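Local structure of calcineurin-like phosphoesterase domain-containing protein (Aquifex aeolicus, 1XM7) at residues Y96-K100 with L111-P115; F6-T10 with N168-E172; C140-I144 with I164-N168. The protein is of uncharacterised function but belongs to the calcineurin-like phosphoesterase family and is probably a hydrolase. All blocks are in the same frame, centred on the assembly; numbering follows the deposited sequence.

Contact 1. Residues Y96-K100 with L111-P115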
ATOM      1  N   TYR A  96      -1.571  11.830   2.070  1.00 27.28           N
ATOM      2  CA  TYR A  96      -0.216  12.356   2.059  1.00 26.71           C
ATOM      3  C   TYR A  96       0.294  12.136   0.645  1.00 27.23           C
ATOM      4  O   TYR A  96       0.332  11.002   0.169  1.00 27.06           O
ATOM      5  CB  TYR A  96       0.615  11.592   3.086  1.00 26.63           C
ATOM      6  CG  TYR A  96       0.109  11.831   4.482  1.00 28.66           C
ATOM      7  CD1 TYR A  96       0.428  13.005   5.161  1.00 30.18           C
ATOM      8  CD2 TYR A  96      -0.766  10.940   5.087  1.00 28.78           C
ATOM      9  CE1 TYR A  96      -0.115  13.293   6.402  1.00 28.73           C
ATOM     10  CE2 TYR A  96      -1.320  11.218   6.336  1.00 30.07           C
ATOM     11  CZ  TYR A  96      -0.988  12.402   6.985  1.00 30.59           C
ATOM     12  OH  TYR A  96      -1.539  12.703   8.208  1.00 32.65           O
ATOM     13  N   ASP A  97       0.681  13.213  -0.031  1.00 26.59           N
ATOM     14  CA  ASP A  97       1.110  13.084  -1.412  1.00 27.70           C
ATOM     15  C   ASP A  97       2.388  12.315  -1.718  1.00 28.06           C
ATOM     16  O   ASP A  97       2.615  11.961  -2.874  1.00 29.68           O
ATOM     17  CB  ASP A  97       1.145  14.456  -2.096  1.00 28.84           C
ATOM     18  CG  ASP A  97       1.951  15.469  -1.334  1.00 30.01           C
ATOM     19  OD1 ASP A  97       1.527  15.841  -0.221  1.00 32.38           O
ATOM     20  OD2 ASP A  97       3.004  15.892  -1.856  1.00 30.04           O
ATOM     21  N   PHE A  98       3.229  12.045  -0.726  1.00 27.41           N
ATOM     22  CA  PHE A  98       4.426  11.274  -1.034  1.00 27.43           C
ATOM     23  C   PHE A  98       4.897  10.301   0.031  1.00 28.08           C
ATOM     24  O   PHE A  98       5.311   9.196  -0.299  1.00 29.49           O
ATOM     25  CB  PHE A  98       5.586  12.181  -1.430  1.00 27.87           C
ATOM     26  CG  PHE A  98       6.791  11.426  -1.950  1.00 26.84           C
ATOM     27  CD1 PHE A  98       7.892  11.181  -1.132  1.00 26.12           C
ATOM     28  CD2 PHE A  98       6.810  10.941  -3.254  1.00 25.30           C
ATOM     29  CE1 PHE A  98       8.987  10.470  -1.600  1.00 25.68           C
ATOM     30  CE2 PHE A  98       7.907  10.224  -3.731  1.00 26.30           C
ATOM     31  CZ  PHE A  98       8.997   9.990  -2.900  1.00 26.66           C
ATOM     32  N   TYR A  99       4.853  10.695   1.299  1.00 26.85           N
ATOM     33  CA  TYR A  99       5.277   9.785   2.359  1.00 26.72           C
ATOM     34  C   TYR A  99       4.625  10.164   3.665  1.00 28.09           C
ATOM     35  O   TYR A  99       3.976  11.198   3.771  1.00 28.19           O
ATOM     36  CB  TYR A  99       6.785   9.846   2.567  1.00 26.37           C
ATOM     37  CG  TYR A  99       7.213  11.101   3.289  1.00 24.33           C
ATOM     38  CD1 TYR A  99       7.249  12.326   2.635  1.00 24.28           C
ATOM     39  CD2 TYR A  99       7.535  11.071   4.644  1.00 23.87           C
ATOM     40  CE1 TYR A  99       7.593  13.492   3.308  1.00 24.59           C
ATOM     41  CE2 TYR A  99       7.879  12.232   5.332  1.00 22.80           C
ATOM     42  CZ  TYR A  99       7.904  13.436   4.657  1.00 23.29           C
ATOM     43  OH  TYR A  99       8.234  14.587   5.328  1.00 22.82           O
ATOM     44  N   LYS A 100       4.824   9.324   4.669  1.00 30.32           N
ATOM     45  CA  LYS A 100       4.284   9.578   5.993  1.00 32.99           C
ATOM     46  C   LYS A 100       5.153   8.807   6.950  1.00 33.75           C
ATOM     47  O   LYS A 100       5.506   7.657   6.692  1.00 33.49           O
ATOM     48  CB  LYS A 100       2.841   9.084   6.106  1.00 34.94           C
ATOM     49  CG  LYS A 100       1.968   9.885   7.066  1.00 37.58           C
ATOM     50  CD  LYS A 100       2.240   9.570   8.518  1.00 40.72           C
ATOM     51  CE  LYS A 100       1.209  10.246   9.419  1.00 41.43           C
ATOM     52  NZ  LYS A 100       1.277  11.730   9.290  1.00 42.73           N
ATOM     53  N   LEU A 111       6.504   5.354   5.496  1.00 28.84           N
ATOM     54  CA  LEU A 111       5.441   4.846   4.651  1.00 26.64           C
ATOM     55  C   LEU A 111       5.518   5.604   3.340  1.00 26.72           C
ATOM     56  O   LEU A 111       5.407   6.837   3.305  1.00 26.73           O
ATOM     57  CB  LEU A 111       4.085   5.111   5.287  1.00 26.82           C
ATOM     58  CG  LEU A 111       3.868   4.646   6.724  1.00 28.70           C
ATOM     59  CD1 LEU A 111       2.486   5.080   7.152  1.00 27.61           C
ATOM     60  CD2 LEU A 111       4.021   3.136   6.834  1.00 25.24           C
ATOM     61  N   SER A 112       5.717   4.867   2.263  1.00 26.08           N
ATOM     62  CA  SER A 112       5.789   5.471   0.950  1.00 25.71           C
ATOM     63  C   SER A 112       5.273   4.459  -0.067  1.00 26.88           C
ATOM     64  O   SER A 112       5.187   3.268   0.228  1.00 29.22           O
ATOM     65  CB  SER A 112       7.227   5.837   0.636  1.00 24.80           C
ATOM     66  OG  SER A 112       7.288   6.587  -0.557  1.00 26.44           O
ATOM     67  N   HIS A 113       4.900   4.924  -1.253  1.00 25.66           N
ATOM     68  CA  HIS A 113       4.423   4.013  -2.277  1.00 24.12           C
ATOM     69  C   HIS A 113       5.616   3.392  -2.981  1.00 24.01           C
ATOM     70  O   HIS A 113       5.590   2.232  -3.368  1.00 23.82           O
ATOM     71  CB  HIS A 113       3.584   4.758  -3.308  1.00 23.63           C
ATOM     72  CG  HIS A 113       3.266   3.943  -4.523  1.00 23.04           C
ATOM     73  ND1 HIS A 113       2.350   2.911  -4.510  1.00 22.17           N
ATOM     74  CD2 HIS A 113       3.767   3.985  -5.779  1.00 22.29           C
ATOM     75  CE1 HIS A 113       2.305   2.351  -5.707  1.00 22.42           C
ATOM     76  NE2 HIS A 113       3.154   2.984  -6.495  1.00 21.46           N
ATOM     77  N   TYR A 114       6.667   4.186  -3.135  1.00 25.43           N
ATOM     78  CA  TYR A 114       7.864   3.752  -3.834  1.00 26.44           C
ATOM     79  C   TYR A 114       8.847   3.051  -2.938  1.00 26.95           C
ATOM     80  O   TYR A 114       8.951   3.364  -1.758  1.00 26.26           O
ATOM     81  CB  TYR A 114       8.543   4.951  -4.509  1.00 27.43           C
ATOM     82  CG  TYR A 114       7.596   5.747  -5.381  1.00 27.63           C
ATOM     83  CD1 TYR A 114       6.679   6.636  -4.812  1.00 27.99           C
ATOM     84  CD2 TYR A 114       7.558   5.554  -6.765  1.00 27.12           C
ATOM     85  CE1 TYR A 114       5.746   7.307  -5.594  1.00 29.55           C
ATOM     86  CE2 TYR A 114       6.624   6.222  -7.560  1.00 28.96           C
ATOM     87  CZ  TYR A 114       5.721   7.097  -6.966  1.00 29.86           C
ATOM     88  OH  TYR A 114       4.790   7.763  -7.736  1.00 30.65           O
ATOM     89  N   PRO A 115       9.582   2.075  -3.492  1.00 28.82           N
ATOM     90  CA  PRO A 115      10.586   1.299  -2.756  1.00 29.79           C
ATOM     91  C   PRO A 115      11.934   2.011  -2.793  1.00 30.66           C
ATOM     92  O   PRO A 115      12.091   3.026  -3.480  1.00 31.15           O
ATOM     93  CB  PRO A 115      10.624  -0.010  -3.536  1.00 28.72           C
ATOM     94  CG  PRO A 115      10.504   0.483  -4.955  1.00 26.41           C
ATOM     95  CD  PRO A 115       9.390   1.519  -4.851  1.00 27.89           C
TER
HETATM   96  O   HOH W   1       4.223   7.645  -2.242  1.00 26.50           O

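Contact 2. Residues F6-T10 with N168-E172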
ATOM      1  N   PHE A   6      -1.740  -2.388   6.584  1.00 28.20           N
ATOM      2  CA  PHE A   6      -1.141  -1.784   5.408  1.00 27.10           C
ATOM      3  C   PHE A   6      -1.418  -2.627   4.192  1.00 27.60           C
ATOM      4  O   PHE A   6      -1.283  -3.849   4.222  1.00 27.83           O
ATOM      5  CB  PHE A   6       0.360  -1.626   5.594  1.00 27.88           C
ATOM      6  CG  PHE A   6       0.726  -1.060   6.918  1.00 29.31           C
ATOM      7  CD1 PHE A   6       0.703  -1.865   8.059  1.00 28.74           C
ATOM      8  CD2 PHE A   6       1.007   0.290   7.054  1.00 29.49           C
ATOM      9  CE1 PHE A   6       0.944  -1.332   9.312  1.00 28.89           C
ATOM     10  CE2 PHE A   6       1.252   0.837   8.312  1.00 29.74           C
ATOM     11  CZ  PHE A   6       1.219   0.027   9.439  1.00 29.89           C
ATOM     12  N   ILE A   7      -1.790  -1.948   3.115  1.00 28.09           N
ATOM     13  CA  ILE A   7      -2.136  -2.594   1.864  1.00 27.41           C
ATOM     14  C   ILE A   7      -1.862  -1.582   0.772  1.00 27.97           C
ATOM     15  O   ILE A   7      -1.852  -0.379   1.037  1.00 28.94           O
ATOM     16  CB  ILE A   7      -3.633  -2.934   1.876  1.00 27.86           C
ATOM     17  CG1 ILE A   7      -3.992  -3.875   0.718  1.00 28.61           C
ATOM     18  CG2 ILE A   7      -4.447  -1.629   1.861  1.00 26.21           C
ATOM     19  CD1 ILE A   7      -5.377  -4.525   0.883  1.00 23.66           C
ATOM     20  N   SER A   8      -1.634  -2.050  -0.446  1.00 26.83           N
ATOM     21  CA  SER A   8      -1.388  -1.119  -1.532  1.00 29.51           C
ATOM     22  C   SER A   8      -1.519  -1.770  -2.895  1.00 29.50           C
ATOM     23  O   SER A   8      -1.550  -2.992  -3.009  1.00 31.66           O
ATOM     24  CB  SER A   8      -0.001  -0.497  -1.400  1.00 29.39           C
ATOM     25  OG  SER A   8       0.983  -1.481  -1.599  1.00 32.31           O
ATOM     26  N   ASP A   9      -1.593  -0.935  -3.924  1.00 28.44           N
ATOM     27  CA  ASP A   9      -1.712  -1.399  -5.298  1.00 27.55           C
ATOM     28  C   ASP A   9      -2.944  -2.257  -5.498  1.00 27.57           C
ATOM     29  O   ASP A   9      -2.876  -3.319  -6.121  1.00 27.60           O
ATOM     30  CB  ASP A   9      -0.469  -2.184  -5.699  1.00 25.44           C
ATOM     31  CG  ASP A   9       0.792  -1.413  -5.444  1.00 25.44           C
ATOM     32  OD1 ASP A   9       1.335  -1.504  -4.327  1.00 28.63           O
ATOM     33  OD2 ASP A   9       1.232  -0.688  -6.349  1.00 25.73           O
ATOM     34  N   THR A  10      -4.072  -1.784  -4.977  1.00 26.94           N
ATOM     35  CA  THR A  10      -5.324  -2.507  -5.095  1.00 26.47           C
ATOM     36  C   THR A  10      -5.858  -2.489  -6.529  1.00 27.79           C
ATOM     37  O   THR A  10      -6.518  -3.440  -6.970  1.00 27.32           O
ATOM     38  CB  THR A  10      -6.356  -1.928  -4.132  1.00 24.78           C
ATOM     39  OG1 THR A  10      -6.319  -0.502  -4.198  1.00 25.61           O
ATOM     40  CG2 THR A  10      -6.039  -2.357  -2.715  1.00 25.09           C
ATOM     41  N   ASN A 168       6.920  -5.210   1.492  1.00 38.25           N
ATOM     42  CA  ASN A 168       6.055  -4.837   0.386  1.00 36.06           C
ATOM     43  C   ASN A 168       4.585  -5.074   0.720  1.00 36.10           C
ATOM     44  O   ASN A 168       4.161  -6.221   0.841  1.00 37.76           O
ATOM     45  CB  ASN A 168       6.441  -5.658  -0.840  1.00 35.35           C
ATOM     46  CG  ASN A 168       5.852  -5.115  -2.116  1.00 35.15           C
ATOM     47  OD1 ASN A 168       4.751  -4.575  -2.117  1.00 34.86           O
ATOM     48  ND2 ASN A 168       6.576  -5.269  -3.218  1.00 33.84           N
ATOM     49  N   ALA A 169       3.813  -3.994   0.853  1.00 33.33           N
ATOM     50  CA  ALA A 169       2.388  -4.083   1.178  1.00 31.55           C
ATOM     51  C   ALA A 169       1.463  -4.334  -0.023  1.00 32.29           C
ATOM     52  O   ALA A 169       0.240  -4.376   0.131  1.00 33.36           O
ATOM     53  CB  ALA A 169       1.958  -2.831   1.889  1.00 29.48           C
ATOM     54  N   ASN A 170       2.045  -4.498  -1.210  1.00 32.52           N
ATOM     55  CA  ASN A 170       1.281  -4.741  -2.436  1.00 31.72           C
ATOM     56  C   ASN A 170       0.453  -6.012  -2.304  1.00 31.41           C
ATOM     57  O   ASN A 170       0.969  -7.052  -1.914  1.00 32.01           O
ATOM     58  CB  ASN A 170       2.238  -4.867  -3.627  1.00 31.27           C
ATOM     59  CG  ASN A 170       1.514  -5.044  -4.956  1.00 31.59           C
ATOM     60  OD1 ASN A 170       1.904  -4.454  -5.964  1.00 31.81           O
ATOM     61  ND2 ASN A 170       0.470  -5.863  -4.967  1.00 32.32           N
ATOM     62  N   VAL A 171      -0.827  -5.924  -2.643  1.00 31.17           N
ATOM     63  CA  VAL A 171      -1.730  -7.070  -2.547  1.00 31.58           C
ATOM     64  C   VAL A 171      -1.201  -8.322  -3.229  1.00 32.00           C
ATOM     65  O   VAL A 171      -1.309  -9.414  -2.686  1.00 33.32           O
ATOM     66  CB  VAL A 171      -3.118  -6.745  -3.143  1.00 30.82           C
ATOM     67  CG1 VAL A 171      -3.829  -5.733  -2.271  1.00 29.54           C
ATOM     68  CG2 VAL A 171      -2.971  -6.214  -4.561  1.00 30.17           C
ATOM     69  N   GLU A 172      -0.620  -8.158  -4.412  1.00 32.18           N
ATOM     70  CA  GLU A 172      -0.091  -9.286  -5.172  1.00 32.40           C
ATOM     71  C   GLU A 172       0.951 -10.133  -4.435  1.00 33.13           C
ATOM     72  O   GLU A 172       1.184 -11.288  -4.792  1.00 32.71           O
ATOM     73  CB  GLU A 172       0.503  -8.802  -6.497  1.00 32.31           C
ATOM     74  CG  GLU A 172      -0.502  -8.184  -7.444  1.00 33.33           C
ATOM     75  CD  GLU A 172       0.064  -7.990  -8.835  1.00 33.18           C
ATOM     76  OE1 GLU A 172      -0.636  -7.430  -9.692  1.00 33.66           O
ATOM     77  OE2 GLU A 172       1.212  -8.401  -9.079  1.00 34.94           O
TER

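Contact 3. Residues C140-I144 with I164-N168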
ATOM      1  N   CYS A 140      15.158   6.340   9.930  1.00 38.30           N
ATOM      2  CA  CYS A 140      14.078   5.365   9.993  1.00 37.14           C
ATOM      3  C   CYS A 140      14.549   3.927  10.169  1.00 37.30           C
ATOM      4  O   CYS A 140      15.625   3.533   9.699  1.00 36.66           O
ATOM      5  CB  CYS A 140      13.203   5.478   8.745  1.00 35.62           C
ATOM      6  SG  CYS A 140      12.301   7.041   8.658  1.00 34.60           S
ATOM      7  N   ASP A 141      13.722   3.147  10.854  1.00 37.29           N
ATOM      8  CA  ASP A 141      14.031   1.755  11.115  1.00 38.34           C
ATOM      9  C   ASP A 141      13.440   0.820  10.065  1.00 37.79           C
ATOM     10  O   ASP A 141      14.018  -0.223   9.743  1.00 39.17           O
ATOM     11  CB  ASP A 141      13.523   1.383  12.509  1.00 40.98           C
ATOM     12  CG  ASP A 141      14.261   2.128  13.605  1.00 42.81           C
ATOM     13  OD1 ASP A 141      15.452   1.813  13.834  1.00 44.30           O
ATOM     14  OD2 ASP A 141      13.662   3.037  14.224  1.00 44.04           O
ATOM     15  N   LEU A 142      12.294   1.197   9.517  1.00 35.79           N
ATOM     16  CA  LEU A 142      11.650   0.365   8.517  1.00 32.90           C
ATOM     17  C   LEU A 142      10.913   1.173   7.457  1.00 31.82           C
ATOM     18  O   LEU A 142      10.471   2.296   7.700  1.00 30.84           O
ATOM     19  CB  LEU A 142      10.673  -0.587   9.204  1.00 30.33           C
ATOM     20  CG  LEU A 142       9.777  -1.462   8.329  1.00 31.41           C
ATOM     21  CD1 LEU A 142      10.616  -2.474   7.541  1.00 29.32           C
ATOM     22  CD2 LEU A 142       8.754  -2.164   9.226  1.00 28.88           C
ATOM     23  N   LEU A 143      10.800   0.585   6.272  1.00 30.44           N
ATOM     24  CA  LEU A 143      10.088   1.206   5.171  1.00 27.83           C
ATOM     25  C   LEU A 143       9.023   0.238   4.716  1.00 26.57           C
ATOM     26  O   LEU A 143       9.322  -0.897   4.376  1.00 26.96           O
ATOM     27  CB  LEU A 143      11.020   1.496   3.994  1.00 26.89           C
ATOM     28  CG  LEU A 143      10.324   1.913   2.685  1.00 25.19           C
ATOM     29  CD1 LEU A 143       9.570   3.217   2.889  1.00 24.70           C
ATOM     30  CD2 LEU A 143      11.347   2.062   1.573  1.00 21.83           C
ATOM     31  N   ILE A 144       7.775   0.680   4.743  1.00 26.75           N
ATOM     32  CA  ILE A 144       6.679  -0.145   4.271  1.00 24.68           C
ATOM     33  C   ILE A 144       6.279   0.554   2.980  1.00 25.29           C
ATOM     34  O   ILE A 144       6.032   1.765   2.975  1.00 24.21           O
ATOM     35  CB  ILE A 144       5.505  -0.139   5.254  1.00 23.12           C
ATOM     36  CG1 ILE A 144       5.992  -0.600   6.622  1.00 20.06           C
ATOM     37  CG2 ILE A 144       4.391  -1.059   4.755  1.00 20.88           C
ATOM     38  CD1 ILE A 144       4.882  -0.861   7.596  1.00 19.33           C
ATOM     39  N   ILE A 164      18.740  -0.608   4.258  1.00 50.80           N
ATOM     40  CA  ILE A 164      17.330  -0.301   4.462  1.00 48.66           C
ATOM     41  C   ILE A 164      16.497  -1.574   4.601  1.00 49.24           C
ATOM     42  O   ILE A 164      16.613  -2.503   3.791  1.00 49.35           O
ATOM     43  CB  ILE A 164      16.766   0.536   3.273  1.00 46.35           C
ATOM     44  CG1 ILE A 164      17.517   1.866   3.151  1.00 44.91           C
ATOM     45  CG2 ILE A 164      15.289   0.788   3.472  1.00 44.35           C
ATOM     46  CD1 ILE A 164      17.132   2.696   1.934  1.00 41.28           C
ATOM     47  N   GLU A 165      15.672  -1.612   5.642  1.00 49.27           N
ATOM     48  CA  GLU A 165      14.795  -2.747   5.883  1.00 50.62           C
ATOM     49  C   GLU A 165      13.417  -2.371   5.351  1.00 50.70           C
ATOM     50  O   GLU A 165      12.989  -1.233   5.498  1.00 51.46           O
ATOM     51  CB  GLU A 165      14.730  -3.056   7.379  1.00 52.03           C
ATOM     52  CG  GLU A 165      16.015  -3.659   7.920  1.00 56.31           C
ATOM     53  CD  GLU A 165      16.410  -4.939   7.188  1.00 58.86           C
ATOM     54  OE1 GLU A 165      17.559  -5.409   7.367  1.00 61.44           O
ATOM     55  OE2 GLU A 165      15.569  -5.478   6.434  1.00 59.25           O
ATOM     56  N   CYS A 166      12.717  -3.315   4.734  1.00 51.20           N
ATOM     57  CA  CYS A 166      11.411  -2.999   4.173  1.00 52.77           C
ATOM     58  C   CYS A 166      10.470  -4.190   4.033  1.00 50.10           C
ATOM     59  O   CYS A 166      10.865  -5.342   4.189  1.00 50.90           O
ATOM     60  CB  CYS A 166      11.598  -2.362   2.789  1.00 58.16           C
ATOM     61  SG  CYS A 166      12.322  -3.517   1.574  1.00 69.10           S
ATOM     62  N   ILE A 167       9.214  -3.887   3.733  1.00 47.23           N
ATOM     63  CA  ILE A 167       8.196  -4.903   3.521  1.00 43.46           C
ATOM     64  C   ILE A 167       7.242  -4.365   2.464  1.00 40.71           C
ATOM     65  O   ILE A 167       6.813  -3.213   2.531  1.00 39.60           O
ATOM     66  CB  ILE A 167       7.413  -5.214   4.801  1.00 43.65           C
ATOM     67  CG1 ILE A 167       5.946  -5.424   4.437  1.00 45.04           C
ATOM     68  CG2 ILE A 167       7.633  -4.132   5.837  1.00 44.63           C
ATOM     69  CD1 ILE A 167       4.996  -5.264   5.577  1.00 44.51           C
ATOM     70  N   ASN A 168       6.920  -5.210   1.492  1.00 38.25           N
ATOM     71  CA  ASN A 168       6.055  -4.837   0.386  1.00 36.06           C
ATOM     72  C   ASN A 168       4.585  -5.074   0.720  1.00 36.10           C
ATOM     73  O   ASN A 168       4.161  -6.221   0.841  1.00 37.76           O
ATOM     74  CB  ASN A 168       6.441  -5.658  -0.840  1.00 35.35           C
ATOM     75  CG  ASN A 168       5.852  -5.115  -2.116  1.00 35.15           C
ATOM     76  OD1 ASN A 168       4.751  -4.575  -2.117  1.00 34.86           O
ATOM     77  ND2 ASN A 168       6.576  -5.269  -3.218  1.00 33.84           N
TER

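Contact 1. Residues Y96-K100 with L111-P115
Lys100 and Leu111 form an antiparallel hydrogen-bonded pair at the open end of the hairpin of strands 99-104 and 107-112; the touching parts, 98-100 and 111-114, run 155° apart. Lys100 N reaches Leu111 O at 2.9 Å, and Leu111 N returns the bond to Lys100 O at 2.8 Å. Leu111 O also receives the CA-H of Tyr99 (CA to O 3.1 Å). On one face Leu111 CD1 lies 4.2 Å from Lys100 CB, while its other branch, CD2, packs on Ile144; a branched apolar chain suits this buried strand, whereas the aliphatic part of Lys100 turns off and lays CG over a face of the Tyr96 ring. On the other face Ser112 OG donates to Phe98 O, 3.3 Å away. A water donates to Phe98 O at 2.7 Å and accepts from His113 N at 3.0 Å, extending the pairing where the strands part. The Phe98 ring, swung opposite its own backbone N (chi1 -172°), brings CE2 to 3.9 Å from Tyr114 CD1; the planes, 18° apart, are offset and barely overlap. Val131 of helix 125-137 meets both Phe98 and Ser112. An alanine in place of Ser112 lacks this hydroxyl, and Phe98 O would probably rely on the water alone here, its loop less firmly held. One hydroxyl and one water thus serve a carbonyl and an amide that regular strand pairing no longer joins.

Contact 2. Residues F6-T10 with N168-E172
Segment 6-10 carries the end of the first strand and the aspartate of the Asp-x-His signature that follows it in calcineurin-like phosphoesterases, and here it meets the loop 168-172. Ser8 bridges Asn170: Ser8 O accepts from Val171 N at 3.0 Å and is also approached by the CA-H of Asn170, with CA and O 3.4 Å apart. The loop is shaped for this by an Asx turn, in which Asn168 OD1 takes the Asn170 N-H at 2.9 Å. One residue earlier in the loop, Ala169 sets its methyl against Phe6, CB to CB 4.2 Å, and so small a group suits a residue this close to the strand backbone. Ile7 starts away from the loop, yet its CG1 branch, trans to the backbone N (chi1 -168°), comes to 3.5 Å from Val171 CG1; the two branched chains also share Ile33 of helix 29-38. Val171 CG2 lies 3.3 Å from Asp9 O. The carboxylate of Asp9 stacks on the side-chain amide of Asn170, their planes only 7° apart. Asp9 OD1 is met on its anti side by Ser8 OG at 2.8 Å and also accepts from the backbone N of His147. Two donors thus fix the rotation of the carboxylate; in metal-bearing relatives the equivalent aspartate is a ligand, and this bracing is consistent with Ser8 OG and His147 N positioning it from a second shell.

Contact 3. Residues C140-I144 with I164-N168
Leu143 O takes the N-H of Ile167 at 3.1 Å, and the CA-H of Cys166 approaches the same oxygen, with CA and O 3.0 Å apart. At the other end of the same residue, Leu143 N donates to Glu165 O at 2.9 Å. Leu143 therefore bonds through both its backbone groups, which is the parallel register: it pairs with Cys166, and Ile144 with Ile167. Strand 166-168 is in this way added beside strand 142-145 as the outermost strand, within this chain, of the second of the two sheets of the calcineurin-like fold. Residues then alternate between two faces. On one, Leu143 CB lies 4.1 Å from Cys166 CB, and helix 125-137 covers Leu143 through Val131; Cys166 SG is seen in a disulfide with Cys159, a cysteine also seen paired with Cys157, and the two linkages are probably alternatives. On the other, Ile144 and Ile167 run alongside one another, Ile144 CG1 4.0 Å from Ile167 CG2. Leu142, its CG anti to the backbone N (chi1 174°), brings CD1 over the edge-strand backbone, 3.8 Å from Ile167 CG2 and 3.4 Å from Glu165 O. The side chain of Glu165 turns off toward solvent, which suits an acid at an exposed edge.

How the contacts relate
Near the N terminus, segment 6-10 ends strand 4-7 of the first sheet and opens a long loop that contact 2 closes last, on reaching 168-172. Nested within it, contact 1 closes first: segment 96-100 carries the chain from strand 94-96 of the first sheet into the hairpin of the second. Contact 3 follows in series, adding strand 166-168 beside strand 142-145. Contacts 2 and 3 share Asn168, and the chain passes there from strand 166-168, at the edge of the second sheet, to the end of strand 4-7 in the first. Ser112 N probably bonds to Ile144 O, Phe6 packs on Leu111 and Ile144, and His113 touches Asp9, so each contact touches the other two.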